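Long-range contacts in glutamate--tRNA ligase (Elizabethkingia anophelis, PDB 6B1Z), which probably catalyses the ATP-dependent attachment of glutamate to its cognate tRNA, as a class I glutamyl-tRNA synthetase: residues G301-M310 with A351-M362; E64-W72 with P279-D287. One frame throughout, in Å; residues are numbered along the deposited sequence.

Near the N-terminal end of the chain, helix 62-73 supplies the first half of contact 2. The chain then runs through 206 further residues, most of the catalytic region, before 279-287 returns to that helix and closes a very long loop. Contact 1 opens only afterwards: 301-310 meets 351-362 across a shorter loop of 40 residues, so the two contacts follow in series and neither nest nor cross. They nevertheless touch. W72 of contact 2 packs against Y302, P304 and F307 of contact 1. Contact 2 thus holds together two distant parts of the catalytic region, while contact 1 carries the packing onward to a helix leading into the anticodon-binding region.

Contact 1. Residues G301-M310 with A351-M362; sequences GYLPEAFINM and AKWFNQQYLQLM
N355 meets the chain on both sides of Y302 with its side-chain amide. Its OD1 accepts a nearly straight bond from L303 N (2.8 Å, N-H...O angle 166°), which arrives in the carbonyl plane on a lone pair, while its ND2 donates to G301 O at 3.2 Å and to the carbonyl of T399. Asparagine suits this place because one short amide can both give and accept, fixing the loop that leads to L303, the N-cap residue of helix 304-312. G301 has a positive phi, a shape glycine adopts easily. A second amide, N309, takes the hydroxyl of Y358: OH to OD1 is 2.7 Å. N309 CG stands anti to the backbone N (chi1 -162°), which carries the amide across to that hydroxyl. V325 N and E323 O bind its OD1 and ND2, so its rotation is settled. One water donates to both E305 O and Y358 OH, and another to A351 O.

Apolar packing surrounds these polar grips. One face of the Y358 ring lies over the backbone of E305 and A306, and the methyl CB of A306 reaches Y358 CD1 at 3.5 Å. The F354 ring is sandwiched between W353 on one face and the backbone of M310 on the other, with M310 CB 3.6 Å from F354 CD2. L303 CD1 touches M362 SD (3.7 Å). Alanines sit where the backbones come nearest: A306 opposite N355, CA atoms 5.2 Å apart, and A351 opposite M310.

The result is a roughly antiparallel helix pair, with segment axes 8.4 Å apart at closest approach and N-to-C directions 141° apart. It joins helix 304-312 of the catalytic region to helix 348-361, where the anticodon-binding region begins to overlap, consistent with an interdomain junction.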
# COMPACT_ATOMS: atom_id res chain seq x y z
N GLY A 301 1.78 12.60 3.24
CA GLY A 301 2.45 13.42 2.24
C GLY A 301 3.14 12.67 1.13
O GLY A 301 3.90 13.29 0.37
N TYR A 302 2.90 11.36 0.99
CA TYR A 302 3.47 10.63 -0.14
C TYR A 302 2.68 10.95 -1.40
O TYR A 302 1.45 10.95 -1.39
CB TYR A 302 3.48 9.12 0.13
CG TYR A 302 4.53 8.68 1.13
CD1 TYR A 302 4.28 8.74 2.50
CD2 TYR A 302 5.77 8.21 0.70
CE1 TYR A 302 5.23 8.34 3.42
CE2 TYR A 302 6.74 7.80 1.63
CZ TYR A 302 6.46 7.88 2.98
OH TYR A 302 7.41 7.49 3.90
N LEU A 303 3.39 11.31 -2.46
CA LEU A 303 2.74 11.63 -3.72
C LEU A 303 2.30 10.33 -4.38
O LEU A 303 3.05 9.35 -4.35
CB LEU A 303 3.71 12.39 -4.63
CG LEU A 303 4.29 13.66 -4.01
CD1 LEU A 303 5.46 14.16 -4.84
CD2 LEU A 303 3.21 14.72 -3.89
N PRO A 304 1.08 10.25 -4.93
CA PRO A 304 0.61 8.95 -5.43
C PRO A 304 1.48 8.37 -6.54
O PRO A 304 1.65 7.15 -6.60
CB PRO A 304 -0.82 9.25 -5.91
CG PRO A 304 -0.86 10.76 -6.12
CD PRO A 304 0.07 11.32 -5.07
N GLU A 305 2.04 9.22 -7.41
CA GLU A 305 2.92 8.72 -8.46
C GLU A 305 4.19 8.12 -7.88
O GLU A 305 4.70 7.13 -8.41
CB GLU A 305 3.28 9.85 -9.41
CG GLU A 305 2.07 10.47 -10.10
CD GLU A 305 1.39 11.57 -9.29
OE1 GLU A 305 1.80 11.87 -8.13
OE2 GLU A 305 0.42 12.16 -9.83
N ALA A 306 4.70 8.71 -6.80
CA ALA A 306 5.90 8.16 -6.15
C ALA A 306 5.56 6.90 -5.38
O ALA A 306 6.32 5.92 -5.42
CB ALA A 306 6.50 9.20 -5.21
N PHE A 307 4.43 6.91 -4.68
CA PHE A 307 3.97 5.73 -3.95
C PHE A 307 3.83 4.52 -4.86
O PHE A 307 4.35 3.44 -4.55
CB PHE A 307 2.64 6.06 -3.27
CG PHE A 307 2.01 4.87 -2.58
CD1 PHE A 307 2.61 4.31 -1.46
CD2 PHE A 307 0.81 4.35 -3.04
CE1 PHE A 307 2.03 3.22 -0.82
CE2 PHE A 307 0.21 3.26 -2.41
CZ PHE A 307 0.81 2.71 -1.29
N ILE A 308 3.13 4.67 -5.99
CA ILE A 308 2.87 3.49 -6.82
C ILE A 308 4.13 3.07 -7.58
O ILE A 308 4.33 1.87 -7.83
CB ILE A 308 1.65 3.74 -7.72
CG1 ILE A 308 1.06 2.39 -8.16
CG2 ILE A 308 2.00 4.67 -8.90
CD1 ILE A 308 0.55 1.55 -6.98
N ASN A 309 5.03 4.01 -7.89
CA ASN A 309 6.34 3.64 -8.45
C ASN A 309 7.11 2.76 -7.45
O ASN A 309 7.71 1.74 -7.83
CB ASN A 309 7.10 4.93 -8.80
CG ASN A 309 8.28 4.73 -9.78
OD1 ASN A 309 8.76 5.71 -10.36
ND2 ASN A 309 8.78 3.50 -9.91
N MET A 310 7.08 3.14 -6.17
CA MET A 310 7.76 2.35 -5.15
C MET A 310 7.15 0.96 -5.03
O MET A 310 7.87 -0.06 -4.99
CB MET A 310 7.68 3.11 -3.81
CG MET A 310 8.30 2.37 -2.62
SD MET A 310 7.19 1.17 -1.84
CE MET A 310 5.99 2.25 -1.09
N ALA A 351 11.16 4.30 -0.22
CA ALA A 351 9.89 5.02 -0.36
C ALA A 351 10.10 6.52 -0.23
O ALA A 351 9.52 7.31 -1.00
CB ALA A 351 8.89 4.51 0.67
N LYS A 352 10.95 6.94 0.71
CA LYS A 352 11.22 8.36 0.88
C LYS A 352 12.03 8.90 -0.28
O LYS A 352 11.80 10.03 -0.74
CB LYS A 352 11.92 8.59 2.22
CG LYS A 352 10.96 8.34 3.38
CD LYS A 352 11.64 8.36 4.73
CE LYS A 352 10.61 8.30 5.83
NZ LYS A 352 11.27 8.21 7.17
N TRP A 353 12.97 8.11 -0.80
CA TRP A 353 13.76 8.54 -1.95
C TRP A 353 12.86 8.77 -3.16
O TRP A 353 13.00 9.78 -3.85
CB TRP A 353 14.84 7.50 -2.28
CG TRP A 353 15.64 7.79 -3.53
CD1 TRP A 353 16.77 8.56 -3.63
CD2 TRP A 353 15.39 7.28 -4.86
NE1 TRP A 353 17.24 8.55 -4.93
CE2 TRP A 353 16.41 7.77 -5.70
CE3 TRP A 353 14.40 6.45 -5.41
CZ2 TRP A 353 16.46 7.48 -7.07
CZ3 TRP A 353 14.46 6.15 -6.77
CH2 TRP A 353 15.49 6.66 -7.58
N PHE A 354 11.95 7.83 -3.43
CA PHE A 354 10.99 8.03 -4.52
C PHE A 354 10.20 9.33 -4.32
O PHE A 354 10.00 10.08 -5.29
CB PHE A 354 10.02 6.85 -4.62
CG PHE A 354 10.51 5.74 -5.52
CD1 PHE A 354 10.60 5.91 -6.90
CD2 PHE A 354 10.84 4.50 -4.99
CE1 PHE A 354 11.04 4.87 -7.73
CE2 PHE A 354 11.26 3.46 -5.80
CZ PHE A 354 11.36 3.64 -7.17
N ASN A 355 9.73 9.59 -3.10
CA ASN A 355 8.96 10.82 -2.87
C ASN A 355 9.80 12.04 -3.18
O ASN A 355 9.34 12.98 -3.84
CB ASN A 355 8.43 10.90 -1.43
CG ASN A 355 7.02 11.52 -1.39
OD1 ASN A 355 6.11 11.05 -2.08
ND2 ASN A 355 6.85 12.62 -0.65
N GLN A 356 11.05 12.04 -2.71
CA GLN A 356 11.95 13.16 -2.98
C GLN A 356 12.15 13.36 -4.48
O GLN A 356 12.13 14.49 -4.98
CB GLN A 356 13.29 12.92 -2.29
CG GLN A 356 14.19 14.12 -2.38
CD GLN A 356 15.41 13.95 -1.53
OE1 GLN A 356 15.51 14.50 -0.43
NE2 GLN A 356 16.33 13.14 -2.02
N GLN A 357 12.37 12.26 -5.21
CA GLN A 357 12.59 12.36 -6.65
C GLN A 357 11.41 13.02 -7.34
O GLN A 357 11.59 13.88 -8.21
CB GLN A 357 12.84 10.98 -7.27
CG GLN A 357 14.06 10.23 -6.75
CD GLN A 357 15.30 11.08 -6.66
OE1 GLN A 357 15.95 11.37 -7.66
NE2 GLN A 357 15.65 11.48 -5.44
N TYR A 358 10.19 12.63 -6.96
CA TYR A 358 9.00 13.19 -7.60
C TYR A 358 8.75 14.62 -7.15
O TYR A 358 8.36 15.47 -7.96
CB TYR A 358 7.77 12.29 -7.35
CG TYR A 358 7.67 11.11 -8.29
CD1 TYR A 358 8.37 9.93 -8.07
CD2 TYR A 358 6.87 11.18 -9.43
CE1 TYR A 358 8.27 8.85 -8.96
CE2 TYR A 358 6.77 10.13 -10.31
CZ TYR A 358 7.46 8.96 -10.06
OH TYR A 358 7.35 7.94 -10.96
N LEU A 359 8.99 14.92 -5.87
CA LEU A 359 8.77 16.27 -5.36
C LEU A 359 9.66 17.27 -6.07
O LEU A 359 9.21 18.37 -6.44
CB LEU A 359 9.01 16.30 -3.85
CG LEU A 359 8.84 17.63 -3.11
CD1 LEU A 359 7.45 18.16 -3.32
CD2 LEU A 359 9.10 17.42 -1.62
N GLN A 360 10.93 16.90 -6.29
CA GLN A 360 11.90 17.81 -6.90
C GLN A 360 11.50 18.21 -8.31
O GLN A 360 11.90 19.28 -8.78
CB GLN A 360 13.29 17.17 -6.91
CG GLN A 360 13.96 17.11 -5.56
CD GLN A 360 15.22 16.25 -5.58
OE1 GLN A 360 15.53 15.60 -6.58
NE2 GLN A 360 15.94 16.24 -4.47
N LEU A 361 10.72 17.37 -8.99
CA LEU A 361 10.31 17.62 -10.36
C LEU A 361 8.97 18.34 -10.47
O LEU A 361 8.62 18.79 -11.56
CB LEU A 361 10.23 16.30 -11.13
CG LEU A 361 11.57 15.63 -11.47
CD1 LEU A 361 11.31 14.39 -12.30
CD2 LEU A 361 12.48 16.59 -12.22
N MET A 362 8.22 18.45 -9.38
CA MET A 362 7.00 19.25 -9.38
C MET A 362 7.33 20.73 -9.55
O MET A 362 8.34 21.22 -9.05
CB MET A 362 6.23 19.07 -8.07
CG MET A 362 5.70 17.67 -7.87
SD MET A 362 4.82 17.46 -6.31
CE MET A 362 3.44 18.60 -6.48
O HOH W 1 4.52 6.38 -11.15
O HOH W 2 7.12 6.14 -2.28

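Contact 2. Residues E64-W72 with P279-D287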
# COMPACT_ATOMS: atom_id res chain seq x y z
N GLU A 64 -15.87 1.35 0.03
CA GLU A 64 -15.58 2.75 -0.26
C GLU A 64 -14.09 3.05 -0.12
O GLU A 64 -13.50 3.73 -0.96
CB GLU A 64 -16.40 3.66 0.66
CG GLU A 64 -17.91 3.60 0.43
CD GLU A 64 -18.61 2.50 1.23
OE1 GLU A 64 -17.99 1.44 1.50
OE2 GLU A 64 -19.79 2.70 1.60
N TYR A 65 -13.46 2.51 0.93
CA TYR A 65 -12.01 2.67 1.09
C TYR A 65 -11.25 2.15 -0.12
O TYR A 65 -10.32 2.80 -0.62
CB TYR A 65 -11.56 1.94 2.37
CG TYR A 65 -10.10 2.13 2.71
CD1 TYR A 65 -9.10 1.43 2.01
CD2 TYR A 65 -9.72 2.98 3.73
CE1 TYR A 65 -7.77 1.61 2.31
CE2 TYR A 65 -8.38 3.16 4.05
CZ TYR A 65 -7.42 2.47 3.33
OH TYR A 65 -6.09 2.65 3.64
N ILE A 66 -11.59 0.94 -0.59
CA ILE A 66 -10.91 0.35 -1.73
C ILE A 66 -11.05 1.24 -2.96
O ILE A 66 -10.06 1.53 -3.64
CB ILE A 66 -11.47 -1.06 -2.00
CG1 ILE A 66 -11.08 -2.00 -0.86
CG2 ILE A 66 -10.97 -1.57 -3.35
CD1 ILE A 66 -12.02 -3.21 -0.74
N MET A 67 -12.28 1.68 -3.26
CA MET A 67 -12.49 2.54 -4.42
C MET A 67 -11.72 3.85 -4.29
O MET A 67 -11.08 4.30 -5.26
CB MET A 67 -13.99 2.80 -4.63
CG MET A 67 -14.74 1.60 -5.22
SD MET A 67 -14.08 1.07 -6.81
CE MET A 67 -14.38 2.52 -7.83
N GLU A 68 -11.74 4.46 -3.10
CA GLU A 68 -11.02 5.72 -2.90
C GLU A 68 -9.51 5.52 -3.08
O GLU A 68 -8.83 6.38 -3.66
CB GLU A 68 -11.33 6.31 -1.52
CG GLU A 68 -10.73 7.70 -1.29
CD GLU A 68 -11.14 8.31 0.04
OE1 GLU A 68 -12.09 7.80 0.68
OE2 GLU A 68 -10.50 9.31 0.45
N ALA A 69 -8.98 4.39 -2.62
CA ALA A 69 -7.54 4.16 -2.76
C ALA A 69 -7.16 3.92 -4.21
O ALA A 69 -6.15 4.45 -4.69
CB ALA A 69 -7.11 2.98 -1.90
N LEU A 70 -7.95 3.11 -4.92
CA LEU A 70 -7.69 2.89 -6.34
C LEU A 70 -7.81 4.19 -7.13
O LEU A 70 -7.01 4.43 -8.04
CB LEU A 70 -8.65 1.83 -6.89
CG LEU A 70 -8.55 0.42 -6.32
CD1 LEU A 70 -9.65 -0.43 -6.93
CD2 LEU A 70 -7.16 -0.15 -6.61
N GLU A 71 -8.79 5.03 -6.79
CA GLU A 71 -8.94 6.33 -7.46
C GLU A 71 -7.75 7.24 -7.18
O GLU A 71 -7.27 7.94 -8.08
CB GLU A 71 -10.27 6.98 -7.04
CG GLU A 71 -11.50 6.26 -7.63
CD GLU A 71 -12.83 6.59 -6.94
OE1 GLU A 71 -12.84 7.39 -5.98
OE2 GLU A 71 -13.88 6.05 -7.37
N TRP A 72 -7.26 7.24 -5.93
CA TRP A 72 -6.11 8.08 -5.58
C TRP A 72 -4.89 7.71 -6.40
O TRP A 72 -4.16 8.59 -6.88
CB TRP A 72 -5.82 7.95 -4.07
CG TRP A 72 -4.59 8.71 -3.62
CD1 TRP A 72 -4.39 10.06 -3.71
CD2 TRP A 72 -3.42 8.18 -2.98
NE1 TRP A 72 -3.17 10.40 -3.18
CE2 TRP A 72 -2.55 9.26 -2.74
CE3 TRP A 72 -3.01 6.89 -2.61
CZ2 TRP A 72 -1.31 9.10 -2.13
CZ3 TRP A 72 -1.76 6.73 -2.01
CH2 TRP A 72 -0.93 7.83 -1.78
N PRO A 279 4.00 4.47 7.24
CA PRO A 279 2.61 4.03 7.20
C PRO A 279 2.50 2.64 6.58
O PRO A 279 3.41 2.14 5.92
CB PRO A 279 1.91 5.09 6.35
CG PRO A 279 2.98 5.70 5.53
CD PRO A 279 4.27 5.55 6.27
N VAL A 280 1.36 2.02 6.83
CA VAL A 280 1.10 0.69 6.29
C VAL A 280 -0.11 0.64 5.38
O VAL A 280 -0.24 -0.33 4.61
CB VAL A 280 0.97 -0.35 7.42
CG1 VAL A 280 2.32 -0.55 8.10
CG2 VAL A 280 -0.09 0.07 8.42
N PHE A 281 -0.99 1.64 5.41
CA PHE A 281 -2.16 1.67 4.54
C PHE A 281 -2.09 2.86 3.60
O PHE A 281 -1.50 3.89 3.95
CB PHE A 281 -3.44 1.77 5.40
CG PHE A 281 -3.50 0.75 6.51
CD1 PHE A 281 -3.24 -0.59 6.27
CD2 PHE A 281 -3.78 1.15 7.81
CE1 PHE A 281 -3.30 -1.52 7.30
CE2 PHE A 281 -3.84 0.23 8.84
CZ PHE A 281 -3.59 -1.11 8.58
N PRO A 282 -2.66 2.77 2.39
CA PRO A 282 -2.59 3.93 1.48
C PRO A 282 -3.31 5.16 2.01
O PRO A 282 -2.83 6.28 1.82
CB PRO A 282 -3.22 3.40 0.18
CG PRO A 282 -4.10 2.24 0.62
CD PRO A 282 -3.33 1.61 1.76
N LEU A 283 -4.45 4.97 2.70
CA LEU A 283 -5.28 6.05 3.21
C LEU A 283 -5.51 5.85 4.69
O LEU A 283 -5.40 4.73 5.22
CB LEU A 283 -6.64 6.10 2.49
CG LEU A 283 -6.68 5.86 0.99
CD1 LEU A 283 -8.13 5.85 0.49
CD2 LEU A 283 -5.90 6.93 0.25
N ASN A 284 -5.86 6.95 5.37
CA ASN A 284 -6.27 6.89 6.77
C ASN A 284 -7.28 5.78 7.00
O ASN A 284 -8.25 5.64 6.25
CB ASN A 284 -6.90 8.22 7.18
CG ASN A 284 -5.89 9.24 7.65
OD1 ASN A 284 -4.70 9.13 7.39
ND2 ASN A 284 -6.38 10.25 8.37
N PHE A 285 -7.06 4.99 8.06
CA PHE A 285 -8.04 4.00 8.50
C PHE A 285 -8.26 4.12 10.00
O PHE A 285 -7.31 3.98 10.78
CB PHE A 285 -7.61 2.58 8.16
CG PHE A 285 -8.58 1.54 8.64
CD1 PHE A 285 -9.81 1.38 8.01
CD2 PHE A 285 -8.28 0.74 9.73
CE1 PHE A 285 -10.72 0.43 8.45
CE2 PHE A 285 -9.18 -0.22 10.18
CZ PHE A 285 -10.40 -0.37 9.54
N THR A 286 -9.51 4.32 10.41
CA THR A 286 -9.88 4.37 11.82
C THR A 286 -10.43 3.01 12.23
O THR A 286 -11.44 2.55 11.68
CB THR A 286 -10.92 5.47 12.06
OG1 THR A 286 -10.38 6.73 11.65
CG2 THR A 286 -11.29 5.53 13.54
N ASP A 287 -9.76 2.36 13.17
CA ASP A 287 -10.19 1.05 13.63
C ASP A 287 -11.47 1.18 14.45
O ASP A 287 -11.46 1.88 15.48
CB ASP A 287 -9.09 0.39 14.46
CG ASP A 287 -9.50 -0.98 14.99
OD1 ASP A 287 -10.09 -1.77 14.23
OD2 ASP A 287 -9.22 -1.25 16.18
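The ring of Y65 has L283 CD1 over one face, while its edge, in plane, meets the carbonyl oxygens of L283 and N284; Y65 CE2 lies 3.3 Å from N284 O. P282 CG and F285 CB approach the same ring obliquely. The indole of W72 is met, also obliquely, by P282 O and by L283 CD2, the latter 4.1 Å from W72 CE3. The ring of F281 carries V280 CG2 over the centre of one face and forms an edge-to-face pair with H25.

The hydroxyl of Y65 donates to L283 O at 2.7 Å. It is tilted 29° from the carbonyl plane. With CG anti to the backbone N (chi1 -175°), the long tyrosine side chain reaches from the helix to the loop, and its OH tucks against F281 CB (3.3 Å) and the ring of P282. Tyrosine suits the site: its ring packs while its hydroxyl gives the carbonyl of the buried L283 a donor.

L283 is the apolar wedge. Its CD1 presses against the helix backbone, 3.5 Å from A69 N, and touches E68 CG at 3.7 Å. The small A69 lets the loop come close, its CB lying 4.0 Å from P282 CG. E68 turns its carboxylate to a salt bridge with R298, leaving its aliphatic part for L283. N284 OD1 accepts from G296 N, tying the loop to the residues just beyond strand 293-294.

Y65, A69 and W72 lie on one face of the helix, at the spacing of successive turns. Here a helix of the class I catalytic domain, of the HUP clan, packs on the loop that follows helix 270-276, whose first turn overlaps the end of the KMSKS-like signature (here KLSKR), and leads into the small hairpin of strands 285-286 and 293-294.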